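Local coordinates for ESX secretion system protein YukD (Bacillus subtilis, PDB 2BPS), which is required for secretion of YukE and is a probable component or regulator of the ESX/ESAT-6-like secretion system, at residues Asp6-Leu11 and Gly75-Ile80. Residues are numbered along the deposited sequence; the frame is centred on the assembly and turned at random.
Sequences DITIDL and GDRLEI
Thr8, Ile9 and Asp10 pair in parallel with Arg77, Leu78 and Glu79, joining the first and last strands side by side at the centre of the mixed sheet, as in the beta-grasp fold of ubiquitin. Backbone bonds alternate along the seam: Thr8 N gives to Asp76 O (3.0 Å), Thr8 O takes Leu78 N (2.7 Å), and Asp10 N reaches Leu78 O (2.9 Å); a weak bond from Ile80 N to Asp10 O follows. On the face beneath helix 31-39, the CD1 methyl of Ile9 lies across Leu78 CB, while its CG2 branch touches Ile80 CD1 at 3.8 Å. The Ile80 and Leu11 side chains lie next to each other in the same sense, CD1 of the first against CD2 of the second. Val32, Ala36 and Trp37 of the helix cover Ile9, Ile80 and Leu11, whereas Leu78 packs on Ile52 and Val54.

On the other face, Arg77 has CG anti to its own backbone N (chi1 -173°) and, extended from CG to NE, passes Thr8 and reaches Asp10. In a side-on salt bridge its NE (3.1 Å) and NH1 (3.0 Å) both donate to Asp10 OD1. That oxygen sits at the guanidinium edge, in its plane, yet the two flat groups are turned 71° apart: NH1 comes from above the carboxylate plane, NE on the anti side and nearer that plane, both from the same face. Glu79 OE2 forms a salt bridge with Arg53 NH2. The seam thus has an apolar side packed against the helix and a charged side, where Arg77 probably stabilises the ionised form of the buried Asp10.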
loop_
_atom_site.group_PDB
_atom_site.type_symbol
_atom_site.label_atom_id
_atom_site.label_comp_id
_atom_site.label_asym_id
_atom_site.label_seq_id
_atom_site.Cartn_x
_atom_site.Cartn_y
_atom_site.Cartn_z
ATOM N N ASP A 6 10.489 1.577 3.934
ATOM C CA ASP A 6 10.456 2.192 2.615
ATOM C C ASP A 6 9.832 1.199 1.675
ATOM O O ASP A 6 10.375 0.123 1.463
ATOM C CB ASP A 6 11.858 2.490 2.115
ATOM C CG ASP A 6 12.447 3.715 2.744
ATOM O OD1 ASP A 6 13.577 4.069 2.360
ATOM O OD2 ASP A 6 11.791 4.326 3.612
ATOM N N ILE A 7 8.698 1.556 1.096
ATOM C CA ILE A 7 8.031 0.647 0.179
ATOM C C ILE A 7 7.674 1.355 -1.120
ATOM O O ILE A 7 7.976 2.540 -1.292
ATOM C CB ILE A 7 6.759 0.063 0.827
ATOM C CG1 ILE A 7 5.791 1.194 1.187
ATOM C CG2 ILE A 7 7.150 -0.741 2.056
ATOM C CD1 ILE A 7 4.516 0.734 1.852
ATOM N N THR A 8 7.054 0.614 -2.036
ATOM C CA THR A 8 6.632 1.165 -3.315
ATOM C C THR A 8 5.158 0.888 -3.520
ATOM O O THR A 8 4.702 -0.238 -3.308
ATOM C CB THR A 8 7.376 0.526 -4.466
ATOM O OG1 THR A 8 8.763 0.762 -4.300
ATOM C CG2 THR A 8 6.945 1.118 -5.774
ATOM N N ILE A 9 4.410 1.907 -3.930
ATOM C CA ILE A 9 2.995 1.727 -4.178
ATOM C C ILE A 9 2.745 1.740 -5.682
ATOM O O ILE A 9 3.192 2.644 -6.392
ATOM C CB ILE A 9 2.183 2.819 -3.503
ATOM C CG1 ILE A 9 2.637 2.962 -2.042
ATOM C CG2 ILE A 9 0.708 2.483 -3.586
ATOM C CD1 ILE A 9 2.691 1.658 -1.240
ATOM N N ASP A 10 2.036 0.721 -6.161
ATOM C CA ASP A 10 1.740 0.573 -7.578
ATOM C C ASP A 10 0.240 0.677 -7.882
ATOM O O ASP A 10 -0.543 -0.181 -7.498
ATOM C CB ASP A 10 2.294 -0.772 -8.055
ATOM C CG ASP A 10 2.222 -0.947 -9.560
ATOM O OD1 ASP A 10 2.960 -1.816 -10.078
ATOM O OD2 ASP A 10 1.433 -0.234 -10.229
ATOM N N LEU A 11 -0.149 1.743 -8.576
ATOM C CA LEU A 11 -1.543 1.958 -8.945
ATOM C C LEU A 11 -1.821 1.390 -10.337
ATOM O O LEU A 11 -2.511 2.007 -11.154
ATOM C CB LEU A 11 -1.868 3.453 -8.919
ATOM C CG LEU A 11 -1.760 4.111 -7.543
ATOM C CD1 LEU A 11 -1.870 5.611 -7.684
ATOM C CD2 LEU A 11 -2.849 3.579 -6.633
ATOM N N GLY A 75 11.544 -2.440 0.434
ATOM C CA GLY A 75 11.699 -3.229 -0.771
ATOM C C GLY A 75 10.381 -3.755 -1.297
ATOM O O GLY A 75 10.230 -3.941 -2.506
ATOM N N ASP A 76 9.428 -4.004 -0.401
ATOM C CA ASP A 76 8.111 -4.504 -0.798
ATOM C C ASP A 76 7.364 -3.554 -1.743
ATOM O O ASP A 76 7.424 -2.327 -1.608
ATOM C CB ASP A 76 7.236 -4.770 0.439
ATOM C CG ASP A 76 7.632 -6.034 1.172
ATOM O OD1 ASP A 76 8.574 -6.701 0.695
ATOM O OD2 ASP A 76 7.006 -6.358 2.209
ATOM N N ARG A 77 6.661 -4.137 -2.705
ATOM C CA ARG A 77 5.890 -3.359 -3.659
ATOM C C ARG A 77 4.433 -3.710 -3.405
ATOM O O ARG A 77 4.042 -4.876 -3.537
ATOM C CB ARG A 77 6.289 -3.743 -5.087
ATOM C CG ARG A 77 5.677 -2.893 -6.186
ATOM C CD ARG A 77 6.013 -3.501 -7.538
ATOM N NE ARG A 77 5.566 -2.683 -8.669
ATOM C CZ ARG A 77 6.364 -1.909 -9.406
ATOM N NH1 ARG A 77 5.859 -1.206 -10.414
ATOM N NH2 ARG A 77 7.666 -1.842 -9.141
ATOM N N LEU A 78 3.633 -2.722 -3.014
ATOM C CA LEU A 78 2.222 -2.992 -2.760
ATOM C C LEU A 78 1.377 -2.575 -3.955
ATOM O O LEU A 78 1.378 -1.417 -4.370
ATOM C CB LEU A 78 1.720 -2.271 -1.498
ATOM C CG LEU A 78 2.450 -2.474 -0.165
ATOM C CD1 LEU A 78 1.517 -2.077 0.974
ATOM C CD2 LEU A 78 2.888 -3.912 0.003
ATOM N N GLU A 79 0.667 -3.541 -4.511
ATOM C CA GLU A 79 -0.190 -3.301 -5.655
ATOM C C GLU A 79 -1.575 -3.151 -5.060
ATOM O O GLU A 79 -2.081 -4.077 -4.424
ATOM C CB GLU A 79 -0.123 -4.514 -6.591
ATOM C CG GLU A 79 -0.851 -4.421 -7.909
ATOM C CD GLU A 79 -0.741 -5.728 -8.705
ATOM O OE1 GLU A 79 -1.717 -6.524 -8.732
ATOM O OE2 GLU A 79 0.337 -5.967 -9.296
ATOM N N ILE A 80 -2.168 -1.973 -5.220
ATOM C CA ILE A 80 -3.512 -1.735 -4.710
ATOM C C ILE A 80 -4.467 -2.384 -5.692
ATOM O O ILE A 80 -4.387 -2.137 -6.894
ATOM C CB ILE A 80 -3.834 -0.237 -4.636
ATOM C CG1 ILE A 80 -3.018 0.411 -3.513
ATOM C CG2 ILE A 80 -5.328 -0.039 -4.420
ATOM C CD1 ILE A 80 -3.025 1.928 -3.534
#